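Local coordinates for nitrate reductase (Ulva prolifera, PDB 5YLY), which probably passes electrons from NADH through FAD in this reductase domain, serving the conversion of nitrate to nitrite that begins nitrate assimilation, at residues 84-89 with 120-125; 162-167 with 251-256; 195-200 with 246-251. All blocks are in the same frame, centred on the assembly; numbering follows the deposited sequence.

Contact 1 (84-89 with 120-125); sequences EVVMRA and GGKFSQ. With FAD (flavin-adenine dinucleotide), chain C.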
loop_
_atom_site.group_PDB
_atom_site.type_symbol
_atom_site.label_atom_id
_atom_site.label_comp_id
_atom_site.label_asym_id
_atom_site.label_seq_id
_atom_site.Cartn_x
_atom_site.Cartn_y
_atom_site.Cartn_z
ATOM N N GLU A 84 22.033 -2.974 -16.586
ATOM C CA GLU A 84 21.487 -1.943 -15.721
ATOM C C GLU A 84 20.695 -2.630 -14.629
ATOM O O GLU A 84 19.893 -3.518 -14.921
ATOM C CB GLU A 84 20.566 -1.011 -16.527
ATOM C CG GLU A 84 20.032 0.184 -15.755
ATOM C CD GLU A 84 18.978 1.026 -16.450
ATOM O OE1 GLU A 84 18.671 0.761 -17.636
ATOM O OE2 GLU A 84 18.454 1.956 -15.796
ATOM N N VAL A 85 20.929 -2.234 -13.376
ATOM C CA VAL A 85 20.174 -2.772 -12.234
ATOM C C VAL A 85 19.055 -1.768 -11.958
ATOM O O VAL A 85 19.338 -0.575 -11.805
ATOM C CB VAL A 85 21.069 -3.009 -10.988
ATOM C CG1 VAL A 85 20.281 -3.674 -9.870
ATOM C CG2 VAL A 85 22.299 -3.841 -11.330
ATOM N N VAL A 86 17.782 -2.236 -11.935
ATOM C CA VAL A 86 16.619 -1.375 -11.712
ATOM C C VAL A 86 15.933 -1.915 -10.467
ATOM O O VAL A 86 15.734 -3.127 -10.367
ATOM C CB VAL A 86 15.649 -1.356 -12.942
ATOM C CG1 VAL A 86 14.506 -0.355 -12.739
ATOM C CG2 VAL A 86 16.407 -1.056 -14.239
ATOM N N MET A 87 15.608 -1.021 -9.533
ATOM C CA MET A 87 15.039 -1.365 -8.228
ATOM C C MET A 87 13.868 -0.441 -7.891
ATOM O O MET A 87 13.971 0.769 -8.146
ATOM C CB MET A 87 16.194 -1.219 -7.203
ATOM C CG MET A 87 15.833 -1.342 -5.719
ATOM S SD MET A 87 17.137 -0.479 -4.755
ATOM C CE MET A 87 16.509 1.177 -4.767
ATOM N N ARG A 88 12.786 -0.997 -7.275
ATOM C CA ARG A 88 11.631 -0.228 -6.815
ATOM C C ARG A 88 11.099 -0.862 -5.539
ATOM O O ARG A 88 11.272 -2.074 -5.343
ATOM C CB ARG A 88 10.500 -0.157 -7.867
ATOM C CG ARG A 88 10.857 0.534 -9.183
ATOM C CD ARG A 88 11.079 2.034 -9.065
ATOM N NE ARG A 88 11.299 2.645 -10.380
ATOM C CZ ARG A 88 12.485 2.882 -10.947
ATOM N NH1 ARG A 88 13.610 2.554 -10.321
ATOM N NH2 ARG A 88 12.552 3.434 -12.147
ATOM N N ALA A 89 10.427 -0.057 -4.705
ATOM C CA ALA A 89 9.774 -0.513 -3.482
ATOM C C ALA A 89 8.403 -1.127 -3.799
ATOM O O ALA A 89 7.695 -0.608 -4.646
ATOM C CB ALA A 89 9.575 0.656 -2.537
ATOM N N GLY A 120 6.862 5.131 -20.690
ATOM C CA GLY A 120 6.197 4.353 -19.648
ATOM C C GLY A 120 7.051 4.257 -18.400
ATOM O O GLY A 120 8.003 5.024 -18.236
ATOM N N GLY A 121 6.715 3.308 -17.536
ATOM C CA GLY A 121 7.433 3.050 -16.295
ATOM C C GLY A 121 8.465 1.966 -16.501
ATOM O O GLY A 121 8.146 0.904 -17.044
ATOM N N LYS A 122 9.719 2.234 -16.089
ATOM C CA LYS A 122 10.834 1.306 -16.297
ATOM C C LYS A 122 10.648 -0.093 -15.654
ATOM O O LYS A 122 10.667 -1.094 -16.370
ATOM C CB LYS A 122 12.154 1.956 -15.845
ATOM C CG LYS A 122 13.405 1.191 -16.271
ATOM C CD LYS A 122 14.602 2.106 -16.510
ATOM C CE LYS A 122 15.204 2.717 -15.263
ATOM N NZ LYS A 122 16.270 3.710 -15.602
ATOM N N PHE A 123 10.511 -0.160 -14.325
ATOM C CA PHE A 123 10.434 -1.423 -13.616
ATOM C C PHE A 123 9.090 -2.145 -13.750
ATOM O O PHE A 123 9.097 -3.384 -13.833
ATOM C CB PHE A 123 10.828 -1.254 -12.153
ATOM C CG PHE A 123 11.293 -2.550 -11.535
ATOM C CD1 PHE A 123 12.455 -3.179 -11.988
ATOM C CD2 PHE A 123 10.538 -3.177 -10.546
ATOM C CE1 PHE A 123 12.866 -4.399 -11.443
ATOM C CE2 PHE A 123 10.969 -4.377 -9.978
ATOM C CZ PHE A 123 12.138 -4.971 -10.420
ATOM N N SER A 124 7.949 -1.415 -13.798
ATOM C CA SER A 124 6.664 -2.116 -13.993
ATOM C C SER A 124 6.632 -2.851 -15.364
ATOM O O SER A 124 6.101 -3.959 -15.435
ATOM C CB SER A 124 5.465 -1.194 -13.800
ATOM O OG SER A 124 5.505 -0.102 -14.701
ATOM N N GLN A 125 7.273 -2.284 -16.422
ATOM C CA GLN A 125 7.346 -2.975 -17.720
ATOM C C GLN A 125 8.353 -4.139 -17.636
ATOM O O GLN A 125 8.120 -5.189 -18.236
ATOM C CB GLN A 125 7.688 -2.015 -18.874
ATOM C CG GLN A 125 6.610 -0.992 -19.122
ATOM C CD GLN A 125 7.025 0.010 -20.172
ATOM O OE1 GLN A 125 6.721 -0.149 -21.348
ATOM N NE2 GLN A 125 7.702 1.080 -19.772
HETATM P PA FAD C . 9.184 4.885 -13.299
HETATM O O1A FAD C . 10.091 4.589 -14.434
HETATM O O2A FAD C . 9.874 5.017 -11.961
HETATM O O5B FAD C . 8.328 6.212 -13.675
HETATM C C5B FAD C . 8.119 7.242 -12.684
HETATM C C4B FAD C . 6.667 7.652 -12.653
HETATM O O4B FAD C . 6.223 8.071 -13.963
HETATM C C3B FAD C . 5.675 6.569 -12.256
HETATM O O3B FAD C . 5.665 6.341 -10.849
HETATM C C2B FAD C . 4.358 7.142 -12.785
HETATM O O2B FAD C . 3.739 8.022 -11.854
HETATM C C1B FAD C . 4.812 7.912 -14.042
HETATM N N9A FAD C . 4.475 7.259 -15.308
HETATM C C8A FAD C . 5.345 6.658 -16.180
HETATM N N7A FAD C . 4.767 6.119 -17.228
HETATM C C5A FAD C . 3.419 6.374 -17.027
HETATM C C6A FAD C . 2.263 6.010 -17.750
HETATM N N6A FAD C . 2.264 5.133 -18.757
HETATM N N1A FAD C . 1.069 6.456 -17.296
HETATM C C2A FAD C . 1.037 7.174 -16.166
HETATM N N3A FAD C . 2.053 7.530 -15.372
HETATM C C4A FAD C . 3.224 7.095 -15.859
HETATM N N1 FAD C . 3.576 0.063 -7.032
HETATM C C2 FAD C . 2.731 -0.953 -7.394
HETATM O O2 FAD C . 2.328 -1.047 -8.563
HETATM N N3 FAD C . 2.325 -1.892 -6.432
HETATM C C4 FAD C . 2.699 -1.896 -5.090
HETATM O O4 FAD C . 2.366 -2.803 -4.353
HETATM C C4X FAD C . 3.575 -0.790 -4.708
HETATM N N5 FAD C . 3.944 -0.694 -3.453
HETATM C C5X FAD C . 4.748 0.387 -3.086
HETATM C C6 FAD C . 5.124 0.519 -1.741
HETATM C C7 FAD C . 5.929 1.578 -1.323
HETATM C C7M FAD C . 6.278 1.693 0.140
HETATM C C8 FAD C . 6.374 2.542 -2.269
HETATM C C8M FAD C . 7.290 3.679 -1.860
HETATM C C9 FAD C . 5.982 2.423 -3.602
HETATM C C9A FAD C . 5.179 1.351 -4.020
HETATM N N10 FAD C . 4.788 1.182 -5.385
HETATM C C10 FAD C . 3.968 0.139 -5.763
HETATM C "C1'" FAD C . 5.350 2.017 -6.462
HETATM C "C2'" FAD C . 6.631 1.433 -7.059
HETATM O "O2'" FAD C . 7.726 1.583 -6.153
HETATM C "C3'" FAD C . 7.008 2.074 -8.396
HETATM O "O3'" FAD C . 7.189 3.474 -8.226
HETATM C "C4'" FAD C . 6.030 1.776 -9.535
HETATM O "O4'" FAD C . 6.025 0.371 -9.786
HETATM C "C5'" FAD C . 6.356 2.509 -10.822
HETATM O "O5'" FAD C . 7.757 2.323 -11.120
HETATM P P FAD C . 8.288 2.238 -12.637
HETATM O O1P FAD C . 9.726 1.885 -12.627
HETATM O O2P FAD C . 7.372 1.375 -13.469
HETATM O O3P FAD C . 8.087 3.738 -13.120
#
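The FAD pyrophosphate site is formed where Arg88 of strand 85-90 packs against Lys122 and Phe123 in the first turn of helix 122-129. Arg88 CG rests 3.5 Å from Phe123 CB, while Val86 CG1 meets the ring at Phe123 CD1, 3.6 Å away, Val86 and the Phe123 ring running alongside in opposing senses. The bend of Arg88 at chi2 (-69°) brings its NE within reach of an oxygen of each phosphate, with weak bonds to FAD O1P (2.8 Å) and O2A (3.2 Å); NH2 adds another weak one to O2A. Arg88 NH1 turns back to Met87 O at 2.8 Å, which limits rotation of the guanidinium. Opposite charges close the outer end, where Lys122 NZ approaches the syn lone pair of Glu84 OE2 at 2.8 Å. Replacing Arg88 by an alanine is likely to take the guanidinium's charge away from O1P and O2A and to uncover Phe123 CB. From the helix start, Lys122 N, Phe123 N and Ser124 N donate to O1A, O1P and O2P, and Ser124 OG also grips O2P at 2.7 Å. An arginine opening an Arg-X-Tyr-Thr sequence, facing a helix N terminus across the pyrophosphate, is typical of the flavin-binding barrel of the ferredoxin reductase superfamily.

Contact 2 (162-167 with 251-256); sequences VKRINM and ALFRYE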
loop_
_atom_site.group_PDB
_atom_site.type_symbol
_atom_site.label_atom_id
_atom_site.label_comp_id
_atom_site.label_asym_id
_atom_site.label_seq_id
_atom_site.Cartn_x
_atom_site.Cartn_y
_atom_site.Cartn_z
ATOM N N VAL A 162 -2.525 2.647 20.085
ATOM C CA VAL A 162 -3.314 3.283 19.040
ATOM C C VAL A 162 -4.694 2.628 19.058
ATOM O O VAL A 162 -4.798 1.424 19.298
ATOM C CB VAL A 162 -2.584 3.246 17.658
ATOM C CG1 VAL A 162 -2.324 1.808 17.174
ATOM C CG2 VAL A 162 -3.323 4.063 16.598
ATOM N N LYS A 163 -5.736 3.433 18.870
ATOM C CA LYS A 163 -7.128 2.973 18.857
ATOM C C LYS A 163 -7.801 3.214 17.506
ATOM O O LYS A 163 -8.772 2.514 17.160
ATOM C CB LYS A 163 -7.934 3.742 19.914
ATOM C CG LYS A 163 -7.441 3.566 21.349
ATOM C CD LYS A 163 -8.402 4.204 22.361
ATOM C CE LYS A 163 -9.466 3.244 22.864
ATOM N NZ LYS A 163 -10.516 3.938 23.661
ATOM N N ARG A 164 -7.325 4.255 16.787
ATOM C CA ARG A 164 -7.886 4.681 15.505
ATOM C C ARG A 164 -6.794 5.052 14.513
ATOM O O ARG A 164 -5.821 5.732 14.879
ATOM C CB ARG A 164 -8.847 5.857 15.705
ATOM C CG ARG A 164 -10.030 5.554 16.646
ATOM C CD ARG A 164 -11.042 6.681 16.741
ATOM N NE ARG A 164 -10.398 7.987 16.832
ATOM C CZ ARG A 164 -11.041 9.150 16.822
ATOM N NH1 ARG A 164 -10.365 10.283 16.883
ATOM N NH2 ARG A 164 -12.367 9.185 16.766
ATOM N N ILE A 165 -6.932 4.576 13.263
ATOM C CA ILE A 165 -5.921 4.890 12.250
ATOM C C ILE A 165 -6.592 5.438 11.022
ATOM O O ILE A 165 -7.390 4.728 10.394
ATOM C CB ILE A 165 -5.023 3.659 11.870
ATOM C CG1 ILE A 165 -4.309 3.054 13.117
ATOM C CG2 ILE A 165 -4.012 4.051 10.767
ATOM C CD1 ILE A 165 -3.448 1.783 12.846
ATOM N N ASN A 166 -6.188 6.660 10.621
ATOM C CA ASN A 166 -6.590 7.245 9.354
ATOM C C ASN A 166 -5.572 6.788 8.333
ATOM O O ASN A 166 -4.384 6.742 8.638
ATOM C CB ASN A 166 -6.512 8.779 9.424
ATOM C CG ASN A 166 -7.648 9.415 10.141
ATOM O OD1 ASN A 166 -8.748 8.864 10.200
ATOM N ND2 ASN A 166 -7.409 10.623 10.670
ATOM N N MET A 167 -6.013 6.512 7.112
ATOM C CA MET A 167 -5.122 6.129 6.036
ATOM C C MET A 167 -5.428 6.960 4.821
ATOM O O MET A 167 -6.591 7.051 4.400
ATOM C CB MET A 167 -5.305 4.642 5.697
ATOM C CG MET A 167 -5.049 3.739 6.871
ATOM S SD MET A 167 -5.329 2.051 6.397
ATOM C CE MET A 167 -4.690 1.283 7.813
ATOM N N ALA A 251 -14.365 12.010 5.561
ATOM C CA ALA A 251 -13.800 10.667 5.462
ATOM C C ALA A 251 -12.979 10.178 6.620
ATOM O O ALA A 251 -12.855 8.964 6.772
ATOM C CB ALA A 251 -12.948 10.589 4.195
ATOM N N LEU A 252 -12.350 11.082 7.394
ATOM C CA LEU A 252 -11.392 10.666 8.422
ATOM C C LEU A 252 -11.720 11.059 9.849
ATOM O O LEU A 252 -12.546 11.939 10.082
ATOM C CB LEU A 252 -9.999 11.243 8.035
ATOM C CG LEU A 252 -9.494 10.943 6.596
ATOM C CD1 LEU A 252 -8.244 11.720 6.312
ATOM C CD2 LEU A 252 -9.245 9.399 6.386
ATOM N N PHE A 253 -11.021 10.439 10.811
ATOM C CA PHE A 253 -11.158 10.807 12.226
ATOM C C PHE A 253 -10.375 12.097 12.502
ATOM O O PHE A 253 -9.290 12.298 11.937
ATOM C CB PHE A 253 -10.548 9.713 13.135
ATOM C CG PHE A 253 -11.206 8.354 13.106
ATOM C CD1 PHE A 253 -12.533 8.195 13.500
ATOM C CD2 PHE A 253 -10.482 7.226 12.746
ATOM C CE1 PHE A 253 -13.129 6.932 13.505
ATOM C CE2 PHE A 253 -11.075 5.956 12.770
ATOM C CZ PHE A 253 -12.397 5.821 13.150
ATOM N N ARG A 254 -10.880 12.935 13.424
ATOM C CA ARG A 254 -10.135 14.109 13.876
ATOM C C ARG A 254 -9.104 13.585 14.874
ATOM O O ARG A 254 -9.284 12.485 15.408
ATOM C CB ARG A 254 -11.065 15.109 14.582
ATOM C CG ARG A 254 -12.001 15.835 13.624
ATOM C CD ARG A 254 -12.573 17.121 14.199
ATOM N NE ARG A 254 -11.632 18.244 14.208
ATOM C CZ ARG A 254 -11.381 19.047 13.177
ATOM N NH1 ARG A 254 -10.500 20.033 13.296
ATOM N NH2 ARG A 254 -11.994 18.862 12.017
ATOM N N TYR A 255 -8.031 14.338 15.130
ATOM C CA TYR A 255 -7.054 13.892 16.121
ATOM C C TYR A 255 -7.624 13.919 17.560
ATOM O O TYR A 255 -8.312 14.852 17.961
ATOM C CB TYR A 255 -5.738 14.705 16.062
ATOM C CG TYR A 255 -4.801 14.371 17.207
ATOM C CD1 TYR A 255 -4.136 13.147 17.254
ATOM C CD2 TYR A 255 -4.679 15.222 18.306
ATOM C CE1 TYR A 255 -3.331 12.800 18.341
ATOM C CE2 TYR A 255 -3.883 14.881 19.401
ATOM C CZ TYR A 255 -3.204 13.673 19.409
ATOM O OH TYR A 255 -2.414 13.331 20.480
ATOM N N GLU A 256 -7.291 12.883 18.316
ATOM C CA GLU A 256 -7.540 12.663 19.738
ATOM C C GLU A 256 -6.370 11.765 20.152
ATOM O O GLU A 256 -5.922 10.984 19.308
ATOM C CB GLU A 256 -8.847 11.867 19.953
ATOM C CG GLU A 256 -10.119 12.693 20.036
ATOM C CD GLU A 256 -11.380 11.846 20.009
ATOM O OE1 GLU A 256 -11.453 10.852 20.767
ATOM O OE2 GLU A 256 -12.291 12.167 19.211
#
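Arg164, at the start of strand 164-170, lays most of its side chain, from CB to the guanidinium, over Phe253, in the loop that leads from helix 245-251 to strand 259-264 of the Rossmann-like NAD-binding domain. In the conformer described here, one of two modelled, Arg164 CB begins the overlap 3.6 Å from Phe253 CD2 at the side of the ring, and CG continues above CE2. Arg164 CD then sits almost on the ring normal, 3.7 Å from the centroid of Phe253, a CH-pi contact over the middle of the face. From there the chain bends at chi3 (-42°), carrying NE back over Phe253 CG and letting the guanidinium settle flat: its centre is 4.3 Å from that of the ring, with the planes at 20°. NE itself is hydrogen-bonded to Thr259 OG1 on the neighbouring strand. Phe253 CB lies over the centre of one guanidinium face; on the opposite face Glu256 OE1 stands offset toward the rim. At the tip, Arg164 NH1 forms a salt bridge with Glu256 OE2 at 3.6 Å, which places the cation between an aromatic ring and a carboxylate. Two residues on, Asn166 fastens the same loop by both ends of its amide. Its OD1 accepts from Phe253 N at 2.8 Å, the donor tilted 17° from the carbonyl plane. Its ND2, which also bonds Ser261 OG, reaches Phe253 O at 2.8 Å, in the carbonyl plane and on a lone pair.

Contact 3 (195-200 with 246-251); sequences RLLYAN and DMCERA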
loop_
_atom_site.group_PDB
_atom_site.type_symbol
_atom_site.label_atom_id
_atom_site.label_comp_id
_atom_site.label_asym_id
_atom_site.label_seq_id
_atom_site.Cartn_x
_atom_site.Cartn_y
_atom_site.Cartn_z
ATOM N N ARG A 195 -10.066 4.423 8.998
ATOM C CA ARG A 195 -10.734 5.226 7.983
ATOM C C ARG A 195 -9.777 5.352 6.823
ATOM O O ARG A 195 -8.648 5.795 7.020
ATOM C CB ARG A 195 -11.123 6.637 8.498
ATOM C CG ARG A 195 -12.245 6.608 9.541
ATOM C CD ARG A 195 -13.565 6.113 8.974
ATOM N NE ARG A 195 -14.622 6.107 9.993
ATOM C CZ ARG A 195 -14.879 5.096 10.827
ATOM N NH1 ARG A 195 -14.137 3.986 10.794
ATOM N NH2 ARG A 195 -15.852 5.203 11.725
ATOM N N LEU A 196 -10.206 4.959 5.627
ATOM C CA LEU A 196 -9.351 5.111 4.460
ATOM C C LEU A 196 -9.907 6.155 3.511
ATOM O O LEU A 196 -11.109 6.145 3.188
ATOM C CB LEU A 196 -9.205 3.744 3.734
ATOM C CG LEU A 196 -8.536 3.771 2.332
ATOM C CD1 LEU A 196 -7.050 4.171 2.420
ATOM C CD2 LEU A 196 -8.681 2.391 1.638
ATOM N N LEU A 197 -9.014 7.025 3.028
ATOM C CA LEU A 197 -9.340 8.004 1.999
ATOM C C LEU A 197 -8.407 7.681 0.825
ATOM O O LEU A 197 -7.189 7.696 0.975
ATOM C CB LEU A 197 -9.198 9.439 2.519
ATOM C CG LEU A 197 -9.382 10.581 1.475
ATOM C CD1 LEU A 197 -10.744 10.492 0.768
ATOM C CD2 LEU A 197 -9.305 11.939 2.144
ATOM N N TYR A 198 -8.980 7.287 -0.313
ATOM C CA TYR A 198 -8.151 6.822 -1.429
ATOM C C TYR A 198 -8.372 7.690 -2.643
ATOM O O TYR A 198 -9.482 7.717 -3.187
ATOM C CB TYR A 198 -8.474 5.325 -1.696
ATOM C CG TYR A 198 -7.622 4.583 -2.712
ATOM C CD1 TYR A 198 -6.339 5.027 -3.043
ATOM C CD2 TYR A 198 -8.082 3.404 -3.308
ATOM C CE1 TYR A 198 -5.561 4.349 -3.988
ATOM C CE2 TYR A 198 -7.286 2.680 -4.198
ATOM C CZ TYR A 198 -6.037 3.166 -4.550
ATOM O OH TYR A 198 -5.302 2.490 -5.489
ATOM N N ALA A 199 -7.305 8.377 -3.089
ATOM C CA ALA A 199 -7.371 9.296 -4.239
ATOM C C ALA A 199 -6.716 8.711 -5.486
ATOM O O ALA A 199 -5.655 8.092 -5.395
ATOM C CB ALA A 199 -6.703 10.612 -3.891
ATOM N N ASN A 200 -7.351 8.891 -6.657
ATOM C CA ASN A 200 -6.810 8.422 -7.936
ATOM C C ASN A 200 -7.207 9.374 -9.027
ATOM O O ASN A 200 -8.156 10.131 -8.842
ATOM C CB ASN A 200 -7.310 7.023 -8.287
ATOM C CG ASN A 200 -6.775 5.991 -7.355
ATOM O OD1 ASN A 200 -5.599 5.640 -7.407
ATOM N ND2 ASN A 200 -7.586 5.612 -6.390
ATOM N N ASP A 246 -12.604 19.657 3.739
ATOM C CA ASP A 246 -13.972 19.111 3.768
ATOM C C ASP A 246 -13.963 17.602 3.531
ATOM O O ASP A 246 -14.620 16.868 4.259
ATOM C CB ASP A 246 -14.861 19.789 2.711
ATOM C CG ASP A 246 -16.219 20.199 3.235
ATOM O OD1 ASP A 246 -16.991 19.302 3.653
ATOM O OD2 ASP A 246 -16.492 21.423 3.277
ATOM N N MET A 247 -13.199 17.142 2.533
ATOM C CA MET A 247 -13.101 15.723 2.238
ATOM C C MET A 247 -12.455 14.954 3.392
ATOM O O MET A 247 -12.935 13.867 3.743
ATOM C CB MET A 247 -12.340 15.488 0.942
ATOM C CG MET A 247 -12.523 14.083 0.396
ATOM S SD MET A 247 -11.499 13.848 -1.078
ATOM C CE MET A 247 -12.131 15.144 -2.149
ATOM N N CYS A 248 -11.379 15.525 3.994
ATOM C CA CYS A 248 -10.706 14.891 5.138
ATOM C C CYS A 248 -11.650 14.825 6.341
ATOM O O CYS A 248 -11.654 13.822 7.044
ATOM C CB CYS A 248 -9.411 15.623 5.487
ATOM S SG CYS A 248 -8.104 15.457 4.242
ATOM N N GLU A 249 -12.458 15.884 6.574
ATOM C CA GLU A 249 -13.398 15.889 7.704
ATOM C C GLU A 249 -14.533 14.884 7.499
ATOM O O GLU A 249 -15.016 14.297 8.465
ATOM C CB GLU A 249 -13.948 17.304 7.979
ATOM C CG GLU A 249 -12.901 18.238 8.569
ATOM C CD GLU A 249 -13.273 19.705 8.710
ATOM O OE1 GLU A 249 -14.164 20.183 7.966
ATOM O OE2 GLU A 249 -12.631 20.390 9.543
ATOM N N ARG A 250 -14.977 14.707 6.253
ATOM C CA ARG A 250 -16.044 13.738 5.970
ATOM C C ARG A 250 -15.561 12.290 6.072
ATOM O O ARG A 250 -16.264 11.443 6.610
ATOM C CB ARG A 250 -16.684 13.988 4.589
ATOM C CG ARG A 250 -17.530 15.277 4.553
ATOM C CD ARG A 250 -18.283 15.479 3.246
ATOM N NE ARG A 250 -17.415 15.944 2.159
ATOM C CZ ARG A 250 -16.950 15.169 1.181
ATOM N NH1 ARG A 250 -17.262 13.880 1.143
ATOM N NH2 ARG A 250 -16.171 15.680 0.233
ATOM N N ALA A 251 -14.365 12.010 5.561
ATOM C CA ALA A 251 -13.800 10.667 5.462
ATOM C C ALA A 251 -12.979 10.178 6.620
ATOM O O ALA A 251 -12.855 8.964 6.772
ATOM C CB ALA A 251 -12.948 10.589 4.195
HETATM O O HOH W 1 -13.391 6.820 5.162
#
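Flat groups flank, rather than carry, the meeting of Leu197 with Met247 and Ala251. The Tyr198 ring has Asn200 ND2 over the centre of one face, 3.3 Å above the plane, and belongs to the side of the strand turned from helix 245-251; its OH is hydrogen-bonded to Gly171 O and Leu207 N. On the helix, the Arg250 guanidinium has Asp246 OD1 at its edge and in its plane, a long salt bridge of 3.7 Å from NE, while NH2 bonds Ser239 OG. Between these groups the contact is apolar. With CG anti to the backbone N (chi1 174°), Leu197 projects its methyls at the helix: CD1 lies 3.9 Å from Met247 SD and 4.1 Å from Ala251 CB, and CD2 approaches Cys248 SG more loosely. The Leu197 and Met247 side chains cross at about a right angle. This is the packing of a helix on one face of the parallel sheet in the Rossmann-like NAD-binding domain: the axes of strand 195-200 and helix 246-251 come within 9.0 Å, at 144° between their N-to-C directions, while on the other face Leu196 touches Leu174 and Met181 of helix 174-185. Met247 also reaches Thr228 on the adjoining strand, so the helix bridges two strands. Toward the helix end, Arg195 brings its aliphatic part to the last carbonyl. Its bend at chi2 (-65°) keeps CG and CD, along with CB, near Ala251 O, with CB closest at 3.4 Å. A water also sits 2.7 Å from Ala251 O; it is in reach of Leu196 O as well, so it may link the helix end to the strand backbone.

In the fold
Following the chain from the N terminus, contact 1 comes first: it closes a 30-residue loop within the FAD-binding domain, joining an outermost strand of the antiparallel sheet to helix 122-129. The chain then enters the NAD-binding domain, where contact 2 opens at strand 164-170 and closes only after helix 245-251. Contact 3, 195-200 with 246-251, is nested inside that loop, and the two share Ala251. Strands 164-170 and 193-200 are neighbours in the parallel sheet, joined between the contacts by probable backbone hydrogen bonds at Met167. Contact 1 lies across the chain's centre from both, its nearest atoms about 17 Å from contact 2 and about 13 Å from contact 3.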